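Local coordinates for protein ribonucleoside triphosphate reductase (Lactobacillus leichmannii, PDB 1L1L) that probably reduces ribonucleoside triphosphates to 2'-deoxyribonucleoside triphosphates, acting as an allosterically regulated monomer that depends on coenzyme B12, at residues T112-N117 against Y455-S460; W120-R125 against F150-D155; G58-D63 against A447-F452. All blocks are in the same frame, centred on the assembly; numbering follows the deposited sequence.

Contact 1. Residues T112-N117 against Y455-S460; sequences TGDSLN and YDWEIS
Asn117 OD1 and a water lie closest to the phenol oxygen of Tyr455: Asn117 OD1 is 2.9 Å from Tyr455 OH, near the plane of the ring at its edge, and the water sits 2.6 Å from the same Tyr455 OH. That water also accepts a hydrogen bond from Asn117 ND2 at 2.8 Å. Amide and ring planes are 37° apart. Asn117 ND2 donates as well to the carbonyl of Cys419, a residue of the Cys119-Cys419 disulfide, and its two bonds would help to fix the rotation of the amide.

Three residues earlier, Asp114 is the third residue of a type II turn, Thr112 to Ser115, and has the positive phi of that position. Its CG stands anti to its own carbonyl carbon (chi1 -54°), which swings the carboxylate across to the incoming chain. There Asp456 N donates to Asp114 OD1 at 3.0 Å, arriving from above the carboxylate plane. The other oxygen, Asp114 OD2, meets the indole edge of Trp457 in plane, 3.8 Å from Trp457 CD1; the indole nitrogen itself bonds to Asp155.

Asp114 OD2 and Asp456 OD2 come within 3.6 Å of each other, their carboxylate planes 55° apart. Lys159 forms salt bridges with both oxygens. The likely consequence is that the lysine offsets the repulsion between the two acids, so that the loop and the approach to helix 458-467 are joined through a shared cation as well as through the direct backbone bond.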
loop_
_atom_site.group_PDB
_atom_site.type_symbol
_atom_site.label_atom_id
_atom_site.label_comp_id
_atom_site.label_asym_id
_atom_site.label_seq_id
_atom_site.Cartn_x
_atom_site.Cartn_y
_atom_site.Cartn_z
ATOM N N THR A 112 16.185 -10.697 2.627
ATOM C CA THR A 112 15.259 -10.481 1.511
ATOM C C THR A 112 15.331 -9.047 0.979
ATOM O O THR A 112 15.049 -8.097 1.704
ATOM C CB THR A 112 13.796 -10.782 1.932
ATOM O OG1 THR A 112 13.699 -12.133 2.401
ATOM C CG2 THR A 112 12.848 -10.593 0.752
ATOM N N GLY A 113 15.710 -8.899 -0.287
ATOM C CA GLY A 113 15.798 -7.578 -0.887
ATOM C C GLY A 113 14.420 -6.977 -1.105
ATOM O O GLY A 113 13.434 -7.709 -1.191
ATOM N N ASP A 114 14.355 -5.651 -1.195
ATOM C CA ASP A 114 13.097 -4.930 -1.396
ATOM C C ASP A 114 12.116 -5.110 -0.228
ATOM O O ASP A 114 11.017 -4.563 -0.261
ATOM C CB ASP A 114 12.372 -5.404 -2.667
ATOM C CG ASP A 114 13.237 -5.346 -3.918
ATOM O OD1 ASP A 114 14.195 -4.551 -3.980
ATOM O OD2 ASP A 114 12.927 -6.097 -4.868
ATOM N N SER A 115 12.511 -5.856 0.800
ATOM C CA SER A 115 11.619 -6.133 1.926
ATOM C C SER A 115 11.083 -4.966 2.754
ATOM O O SER A 115 10.121 -5.144 3.503
ATOM C CB SER A 115 12.269 -7.157 2.863
ATOM O OG SER A 115 13.482 -6.671 3.420
ATOM N N LEU A 116 11.669 -3.776 2.610
ATOM C CA LEU A 116 11.229 -2.615 3.384
ATOM C C LEU A 116 10.304 -1.644 2.657
ATOM O O LEU A 116 9.851 -0.662 3.250
ATOM C CB LEU A 116 12.449 -1.840 3.924
ATOM C CG LEU A 116 13.348 -2.606 4.896
ATOM C CD1 LEU A 116 14.638 -1.823 5.146
ATOM C CD2 LEU A 116 12.592 -2.849 6.204
ATOM N N ASN A 117 10.028 -1.907 1.378
ATOM C CA ASN A 117 9.138 -1.052 0.594
ATOM C C ASN A 117 7.905 -1.876 0.225
ATOM O O ASN A 117 8.037 -3.016 -0.216
ATOM C CB ASN A 117 9.851 -0.555 -0.667
ATOM C CG ASN A 117 11.172 0.121 -0.357
ATOM O OD1 ASN A 117 12.206 -0.536 -0.255
ATOM N ND2 ASN A 117 11.140 1.441 -0.187
ATOM N N TYR A 455 18.257 -3.825 -2.850
ATOM C CA TYR A 455 17.175 -3.922 -3.838
ATOM C C TYR A 455 17.556 -4.936 -4.910
ATOM O O TYR A 455 18.664 -4.892 -5.436
ATOM C CB TYR A 455 16.888 -2.563 -4.485
ATOM C CG TYR A 455 16.221 -1.572 -3.556
ATOM C CD1 TYR A 455 16.975 -0.642 -2.842
ATOM C CD2 TYR A 455 14.832 -1.576 -3.371
ATOM C CE1 TYR A 455 16.373 0.262 -1.969
ATOM C CE2 TYR A 455 14.217 -0.670 -2.490
ATOM C CZ TYR A 455 15.003 0.249 -1.790
ATOM O OH TYR A 455 14.435 1.148 -0.899
ATOM N N ASP A 456 16.631 -5.837 -5.243
ATOM C CA ASP A 456 16.892 -6.889 -6.230
ATOM C C ASP A 456 16.920 -6.493 -7.708
ATOM O O ASP A 456 17.625 -7.115 -8.500
ATOM C CB ASP A 456 15.887 -8.035 -6.069
ATOM C CG ASP A 456 15.933 -8.678 -4.691
ATOM O OD1 ASP A 456 17.025 -8.768 -4.084
ATOM O OD2 ASP A 456 14.873 -9.113 -4.214
ATOM N N TRP A 457 16.152 -5.482 -8.095
ATOM C CA TRP A 457 16.115 -5.085 -9.499
ATOM C C TRP A 457 17.021 -3.930 -9.859
ATOM O O TRP A 457 17.061 -2.909 -9.167
ATOM C CB TRP A 457 14.685 -4.756 -9.922
ATOM C CG TRP A 457 13.787 -5.919 -9.796
ATOM C CD1 TRP A 457 13.188 -6.369 -8.662
ATOM C CD2 TRP A 457 13.422 -6.831 -10.836
ATOM N NE1 TRP A 457 12.470 -7.506 -8.926
ATOM C CE2 TRP A 457 12.596 -7.811 -10.256
ATOM C CE3 TRP A 457 13.715 -6.916 -12.204
ATOM C CZ2 TRP A 457 12.055 -8.866 -10.993
ATOM C CZ3 TRP A 457 13.176 -7.966 -12.936
ATOM C CH2 TRP A 457 12.357 -8.924 -12.330
ATOM N N GLU A 458 17.734 -4.088 -10.968
ATOM C CA GLU A 458 18.649 -3.060 -11.418
ATOM C C GLU A 458 17.952 -1.727 -11.609
ATOM O O GLU A 458 18.431 -0.697 -11.145
ATOM C CB GLU A 458 19.304 -3.459 -12.738
ATOM C CG GLU A 458 20.341 -2.443 -13.194
ATOM C CD GLU A 458 20.910 -2.754 -14.558
ATOM O OE1 GLU A 458 20.162 -2.634 -15.556
ATOM O OE2 GLU A 458 22.104 -3.121 -14.629
ATOM N N ILE A 459 16.819 -1.745 -12.299
ATOM C CA ILE A 459 16.089 -0.516 -12.563
ATOM C C ILE A 459 15.689 0.222 -11.284
ATOM O O ILE A 459 15.646 1.452 -11.264
ATOM C CB ILE A 459 14.835 -0.796 -13.419
ATOM C CG1 ILE A 459 14.199 0.528 -13.835
ATOM C CG2 ILE A 459 13.853 -1.681 -12.647
ATOM C CD1 ILE A 459 13.045 0.375 -14.802
ATOM N N SER A 460 15.397 -0.525 -10.222
ATOM C CA SER A 460 15.014 0.091 -8.952
ATOM C C SER A 460 16.242 0.746 -8.309
ATOM O O SER A 460 16.172 1.876 -7.817
ATOM C CB SER A 460 14.427 -0.959 -8.001
ATOM O OG SER A 460 13.273 -1.580 -8.559
HETATM O O HOH W 1 17.620 -10.143 -2.190
HETATM O O HOH W 2 13.156 3.370 -0.762
#

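Contact 2. Residues W120-R125 against F150-D155; sequences WFVAIR and FSFLFD. Unlike the reference sequence in segment 150-155: Phe152 (reference Cys).
A beta-alpha-beta crossover supplies both partners here: strand 119-123 and helix 148-158, which leads on to the neighbouring parallel strand 162-166. Phe152, a cysteine in the reference sequence, carries most of the contact. Its CG is anti to the backbone N (chi1 180°), throwing the ring from the helix to the strand, where one side of it runs along two residues. Phe152 CD2 presses on Val122 CB at 3.6 Å, with both valine methyls close by; valine and ring lie alongside, pointing opposite ways. Farther out, Phe152 CZ reaches Trp120 CE3 at 3.8 Å. The rings form an offset edge-to-face pair, the edge of Phe152 turned toward the face of the Trp120 six-membered ring, with planes at 79° and centroids 5.9 Å apart.

As expected for such a crossover, helix and strand run nearly antiparallel, at 163°, and the axes of the two short segments come within 8.8 Å. Trp120 and Val122 point at the helix while Phe121 between them points away, the usual alternation of a strand. Cys119, at the start of the strand and paired with Cys419 in a disulfide, probably shares the side of Phe121, toward the interior of the ten-stranded alpha-beta barrel.

Where the strand gives way to an inverse gamma turn centred on Ile124, a second apolar contact forms. Ile124 CG2 touches the far end of the Phe150 side chain, 3.6 Å from Phe150 CZ, with the phenylalanine roughly perpendicular to the isoleucine. Helix 298-313 packs on this end through Cys305 and Ile304, while Leu153 reaches over to Val163 and Phe165 of the next strand.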
loop_
_atom_site.group_PDB
_atom_site.type_symbol
_atom_site.label_atom_id
_atom_site.label_comp_id
_atom_site.label_asym_id
_atom_site.label_seq_id
_atom_site.Cartn_x
_atom_site.Cartn_y
_atom_site.Cartn_z
ATOM N N TRP A 120 5.051 -0.240 -5.475
ATOM C CA TRP A 120 5.923 0.018 -6.603
ATOM C C TRP A 120 5.097 0.401 -7.825
ATOM O O TRP A 120 3.860 0.351 -7.797
ATOM C CB TRP A 120 6.714 -1.252 -6.943
ATOM C CG TRP A 120 7.363 -1.952 -5.777
ATOM C CD1 TRP A 120 6.751 -2.685 -4.804
ATOM C CD2 TRP A 120 8.758 -1.944 -5.457
ATOM N NE1 TRP A 120 7.685 -3.134 -3.886
ATOM C CE2 TRP A 120 8.922 -2.689 -4.268
ATOM C CE3 TRP A 120 9.888 -1.375 -6.063
ATOM C CZ2 TRP A 120 10.174 -2.880 -3.670
ATOM C CZ3 TRP A 120 11.135 -1.567 -5.468
ATOM C CH2 TRP A 120 11.263 -2.312 -4.285
ATOM N N PHE A 121 5.800 0.805 -8.877
ATOM C CA PHE A 121 5.183 1.138 -10.156
ATOM C C PHE A 121 6.027 0.523 -11.264
ATOM O O PHE A 121 7.232 0.409 -11.128
ATOM C CB PHE A 121 5.119 2.640 -10.409
ATOM C CG PHE A 121 4.689 2.972 -11.807
ATOM C CD1 PHE A 121 3.350 2.868 -12.181
ATOM C CD2 PHE A 121 5.637 3.257 -12.782
ATOM C CE1 PHE A 121 2.965 3.035 -13.514
ATOM C CE2 PHE A 121 5.264 3.424 -14.117
ATOM C CZ PHE A 121 3.927 3.310 -14.480
ATOM N N VAL A 122 5.395 0.122 -12.366
ATOM C CA VAL A 122 6.149 -0.443 -13.481
ATOM C C VAL A 122 5.338 -0.271 -14.763
ATOM O O VAL A 122 4.120 -0.443 -14.750
ATOM C CB VAL A 122 6.474 -1.947 -13.256
ATOM C CG1 VAL A 122 5.196 -2.764 -13.180
ATOM C CG2 VAL A 122 7.357 -2.461 -14.384
ATOM N N ALA A 123 6.014 0.101 -15.847
ATOM C CA ALA A 123 5.373 0.288 -17.156
ATOM C C ALA A 123 5.286 -1.069 -17.873
ATOM O O ALA A 123 6.269 -1.807 -17.934
ATOM C CB ALA A 123 6.187 1.286 -18.001
ATOM N N ILE A 124 4.108 -1.402 -18.402
ATOM C CA ILE A 124 3.936 -2.672 -19.097
ATOM C C ILE A 124 4.372 -2.553 -20.552
ATOM O O ILE A 124 3.543 -2.422 -21.453
ATOM C CB ILE A 124 2.465 -3.172 -19.057
ATOM C CG1 ILE A 124 1.960 -3.224 -17.616
ATOM C CG2 ILE A 124 2.376 -4.576 -19.652
ATOM C CD1 ILE A 124 2.840 -4.045 -16.691
ATOM N N ARG A 125 5.687 -2.579 -20.755
ATOM C CA ARG A 125 6.295 -2.524 -22.077
ATOM C C ARG A 125 7.519 -3.429 -22.032
ATOM O O ARG A 125 8.170 -3.550 -20.989
ATOM C CB ARG A 125 6.733 -1.106 -22.422
ATOM C CG ARG A 125 7.737 -0.504 -21.451
ATOM C CD ARG A 125 8.360 0.759 -22.038
ATOM N NE ARG A 125 9.108 1.544 -21.056
ATOM C CZ ARG A 125 8.577 2.506 -20.301
ATOM N NH1 ARG A 125 7.288 2.809 -20.415
ATOM N NH2 ARG A 125 9.336 3.167 -19.434
ATOM N N PHE A 150 6.062 -8.027 -16.258
ATOM C CA PHE A 150 5.160 -8.937 -15.565
ATOM C C PHE A 150 5.915 -9.663 -14.463
ATOM O O PHE A 150 5.343 -9.988 -13.415
ATOM C CB PHE A 150 4.578 -9.966 -16.538
ATOM C CG PHE A 150 3.785 -9.357 -17.657
ATOM C CD1 PHE A 150 2.479 -8.921 -17.442
ATOM C CD2 PHE A 150 4.352 -9.197 -18.912
ATOM C CE1 PHE A 150 1.743 -8.328 -18.468
ATOM C CE2 PHE A 150 3.625 -8.601 -19.951
ATOM C CZ PHE A 150 2.319 -8.165 -19.728
ATOM N N SER A 151 7.192 -9.934 -14.720
ATOM C CA SER A 151 8.027 -10.616 -13.735
ATOM C C SER A 151 8.252 -9.691 -12.546
ATOM O O SER A 151 8.262 -10.142 -11.392
ATOM C CB SER A 151 9.375 -11.004 -14.346
ATOM O OG SER A 151 9.207 -12.019 -15.320
ATOM N N PHE A 152 8.451 -8.408 -12.845
ATOM C CA PHE A 152 8.677 -7.397 -11.813
ATOM C C PHE A 152 7.439 -7.330 -10.928
ATOM O O PHE A 152 7.523 -7.418 -9.698
ATOM C CB PHE A 152 8.918 -6.025 -12.446
ATOM C CG PHE A 152 9.157 -4.938 -11.439
ATOM C CD1 PHE A 152 10.431 -4.743 -10.895
ATOM C CD2 PHE A 152 8.100 -4.173 -10.956
ATOM C CE1 PHE A 152 10.642 -3.806 -9.885
ATOM C CE2 PHE A 152 8.303 -3.236 -9.943
ATOM C CZ PHE A 152 9.572 -3.054 -9.407
ATOM N N LEU A 153 6.278 -7.165 -11.562
ATOM C CA LEU A 153 5.030 -7.100 -10.816
ATOM C C LEU A 153 4.792 -8.367 -9.985
ATOM O O LEU A 153 4.445 -8.284 -8.800
ATOM C CB LEU A 153 3.859 -6.871 -11.776
ATOM C CG LEU A 153 2.454 -6.894 -11.178
ATOM C CD1 LEU A 153 1.673 -5.709 -11.678
ATOM C CD2 LEU A 153 1.772 -8.185 -11.557
ATOM N N PHE A 154 4.979 -9.531 -10.610
ATOM C CA PHE A 154 4.789 -10.835 -9.970
ATOM C C PHE A 154 5.686 -10.944 -8.721
ATOM O O PHE A 154 5.249 -11.347 -7.642
ATOM C CB PHE A 154 5.162 -11.935 -10.979
ATOM C CG PHE A 154 4.662 -13.325 -10.630
ATOM C CD1 PHE A 154 3.847 -13.559 -9.530
ATOM C CD2 PHE A 154 5.003 -14.406 -11.448
ATOM C CE1 PHE A 154 3.377 -14.838 -9.242
ATOM C CE2 PHE A 154 4.540 -15.689 -11.172
ATOM C CZ PHE A 154 3.723 -15.910 -10.064
ATOM N N ASP A 155 6.938 -10.554 -8.883
ATOM C CA ASP A 155 7.907 -10.639 -7.783
ATOM C C ASP A 155 7.529 -9.747 -6.590
ATOM O O ASP A 155 7.389 -10.230 -5.464
ATOM C CB ASP A 155 9.305 -10.295 -8.317
ATOM C CG ASP A 155 10.402 -10.519 -7.281
ATOM O OD1 ASP A 155 10.344 -11.547 -6.586
ATOM O OD2 ASP A 155 11.314 -9.672 -7.185
#

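Contact 3. Residues G58-D63 against A447-F452; sequences GNINLD and AKRVTF
Arg449 fills the tight half of this contact, pressed into the last turn of helix 48-60. Its NE donates to Asn59 OD1 at 2.8 Å, the donor standing 44° above the carbonyl plane of the amide, and Arg449 NH2 adds a weak bond to the same Asn59 OD1 at 2.9 Å. Arg449 NE also makes a long, weak bond of 3.3 Å to the backbone oxygen Asn59 O, which meets the guanidinium at its edge. A bend in the arginine chain at chi3 (-68°) turns the planar group so that it stands 71° from the asparagine amide, with Ile60 CD1 3.9 Å above the guanidinium plane, over its centre. The remaining nitrogen, NH1, is taken by Glu81 in a salt bridge and by Tyr532. Lower down, Arg449 CD lies 3.9 Å from Asp63 CB, whose carboxylate is engaged by Arg65.

The other half is looser and partly exposed. Leu62 CD1 rests 4.0 Å from Arg449 O, and Phe452 offers little more than its CB, 4.0 Å from Leu62 O, before its ring leads away to Leu536.

A buried arginine thus ties the end of helix 48-60, which falls in the ribonucleotide reductase alpha family region, to helix 436-450, one of the helices of the chain that connects the adjacent parallel strands 421-424 and 471-474 of the alpha-beta fold.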
loop_
_atom_site.group_PDB
_atom_site.type_symbol
_atom_site.label_atom_id
_atom_site.label_comp_id
_atom_site.label_asym_id
_atom_site.label_seq_id
_atom_site.Cartn_x
_atom_site.Cartn_y
_atom_site.Cartn_z
ATOM N N GLY A 58 16.596 -1.978 13.395
ATOM C CA GLY A 58 16.682 -2.406 12.017
ATOM C C GLY A 58 16.898 -1.250 11.063
ATOM O O GLY A 58 17.621 -1.392 10.080
ATOM N N ASN A 59 16.284 -0.104 11.341
ATOM C CA ASN A 59 16.417 1.053 10.458
ATOM C C ASN A 59 17.733 1.808 10.635
ATOM O O ASN A 59 18.391 2.163 9.655
ATOM C CB ASN A 59 15.245 2.022 10.675
ATOM C CG ASN A 59 15.305 3.240 9.760
ATOM O OD1 ASN A 59 15.831 4.292 10.131
ATOM N ND2 ASN A 59 14.759 3.103 8.555
ATOM N N ILE A 60 18.114 2.046 11.886
ATOM C CA ILE A 60 19.343 2.793 12.165
ATOM C C ILE A 60 20.597 2.133 11.577
ATOM O O ILE A 60 21.482 2.818 11.053
ATOM C CB ILE A 60 19.530 2.996 13.699
ATOM C CG1 ILE A 60 20.581 4.081 13.960
ATOM C CG2 ILE A 60 19.947 1.704 14.351
ATOM C CD1 ILE A 60 20.138 5.460 13.582
ATOM N N ASN A 61 20.661 0.806 11.649
ATOM C CA ASN A 61 21.799 0.049 11.146
ATOM C C ASN A 61 21.897 -0.007 9.632
ATOM O O ASN A 61 22.684 -0.782 9.076
ATOM C CB ASN A 61 21.779 -1.368 11.718
ATOM C CG ASN A 61 22.137 -1.399 13.194
ATOM O OD1 ASN A 61 23.133 -0.807 13.608
ATOM N ND2 ASN A 61 21.334 -2.090 13.990
ATOM N N LEU A 62 21.093 0.817 8.967
ATOM C CA LEU A 62 21.114 0.890 7.515
ATOM C C LEU A 62 21.994 2.056 7.073
ATOM O O LEU A 62 22.465 2.080 5.933
ATOM C CB LEU A 62 19.699 1.078 6.956
ATOM C CG LEU A 62 18.804 -0.163 6.905
ATOM C CD1 LEU A 62 17.431 0.237 6.350
ATOM C CD2 LEU A 62 19.447 -1.231 6.024
ATOM N N ASP A 63 22.209 3.020 7.969
ATOM C CA ASP A 63 23.042 4.176 7.641
ATOM C C ASP A 63 24.314 3.636 6.984
ATOM O O ASP A 63 25.023 2.815 7.559
ATOM C CB ASP A 63 23.390 4.990 8.897
ATOM C CG ASP A 63 24.068 6.312 8.561
ATOM O OD1 ASP A 63 25.120 6.286 7.889
ATOM O OD2 ASP A 63 23.548 7.376 8.957
ATOM N N ALA A 447 13.246 7.476 6.625
ATOM C CA ALA A 447 12.953 7.164 5.225
ATOM C C ALA A 447 14.224 7.167 4.382
ATOM O O ALA A 447 14.490 6.224 3.635
ATOM C CB ALA A 447 11.952 8.172 4.673
ATOM N N LYS A 448 15.009 8.232 4.511
ATOM C CA LYS A 448 16.243 8.352 3.751
ATOM C C LYS A 448 17.098 7.100 3.886
ATOM O O LYS A 448 17.704 6.643 2.917
ATOM C CB LYS A 448 17.050 9.561 4.226
ATOM C CG LYS A 448 18.104 10.003 3.231
ATOM C CD LYS A 448 17.455 10.784 2.090
ATOM C CE LYS A 448 18.454 11.123 1.006
ATOM N NZ LYS A 448 17.906 12.148 0.083
ATOM N N ARG A 449 17.160 6.547 5.091
ATOM C CA ARG A 449 17.959 5.353 5.311
ATOM C C ARG A 449 17.429 4.144 4.545
ATOM O O ARG A 449 18.200 3.383 3.950
ATOM C CB ARG A 449 18.063 5.045 6.805
ATOM C CG ARG A 449 19.166 5.870 7.523
ATOM C CD ARG A 449 19.488 5.303 8.919
ATOM N NE ARG A 449 18.376 5.462 9.860
ATOM C CZ ARG A 449 18.024 6.607 10.430
ATOM N NH1 ARG A 449 18.692 7.727 10.169
ATOM N NH2 ARG A 449 16.995 6.637 11.265
ATOM N N VAL A 450 16.111 3.966 4.545
ATOM C CA VAL A 450 15.531 2.843 3.826
ATOM C C VAL A 450 16.071 2.806 2.388
ATOM O O VAL A 450 16.280 1.731 1.824
ATOM C CB VAL A 450 13.979 2.941 3.813
ATOM C CG1 VAL A 450 13.383 1.893 2.888
ATOM C CG2 VAL A 450 13.443 2.746 5.218
ATOM N N THR A 451 16.321 3.973 1.802
ATOM C CA THR A 451 16.831 4.029 0.431
ATOM C C THR A 451 18.219 3.406 0.243
ATOM O O THR A 451 18.704 3.297 -0.886
ATOM C CB THR A 451 16.873 5.473 -0.112
ATOM O OG1 THR A 451 17.937 6.203 0.514
ATOM C CG2 THR A 451 15.560 6.174 0.149
ATOM N N PHE A 452 18.868 3.006 1.337
ATOM C CA PHE A 452 20.178 2.368 1.223
ATOM C C PHE A 452 20.078 0.863 1.462
ATOM O O PHE A 452 21.096 0.165 1.526
ATOM C CB PHE A 452 21.189 2.990 2.202
ATOM C CG PHE A 452 21.628 4.376 1.822
ATOM C CD1 PHE A 452 20.872 5.483 2.177
ATOM C CD2 PHE A 452 22.799 4.574 1.092
ATOM C CE1 PHE A 452 21.267 6.766 1.816
ATOM C CE2 PHE A 452 23.203 5.858 0.725
ATOM C CZ PHE A 452 22.438 6.955 1.086
#

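Overall arrangement
Contact 1 lies between the other two and touches both, whereas contacts 2 and 3 stay about 9 Å apart at their nearest atoms. All three are largely buried, contact 3 being farthest from the chain centre and partly open at one edge. Trp457 joins contact 1 to contact 2 by packing on Phe152; Leu116 meets Leu62 and Val450 on the side of contact 3. Helices 436-450 and 458-467, used by contacts 3 and 1, follow each other in the chain. Chemistry follows place: strand against helix in 120-125 with 150-155 is wholly apolar, the loop pairing is charged and watered, and the helix junction rests on an arginine.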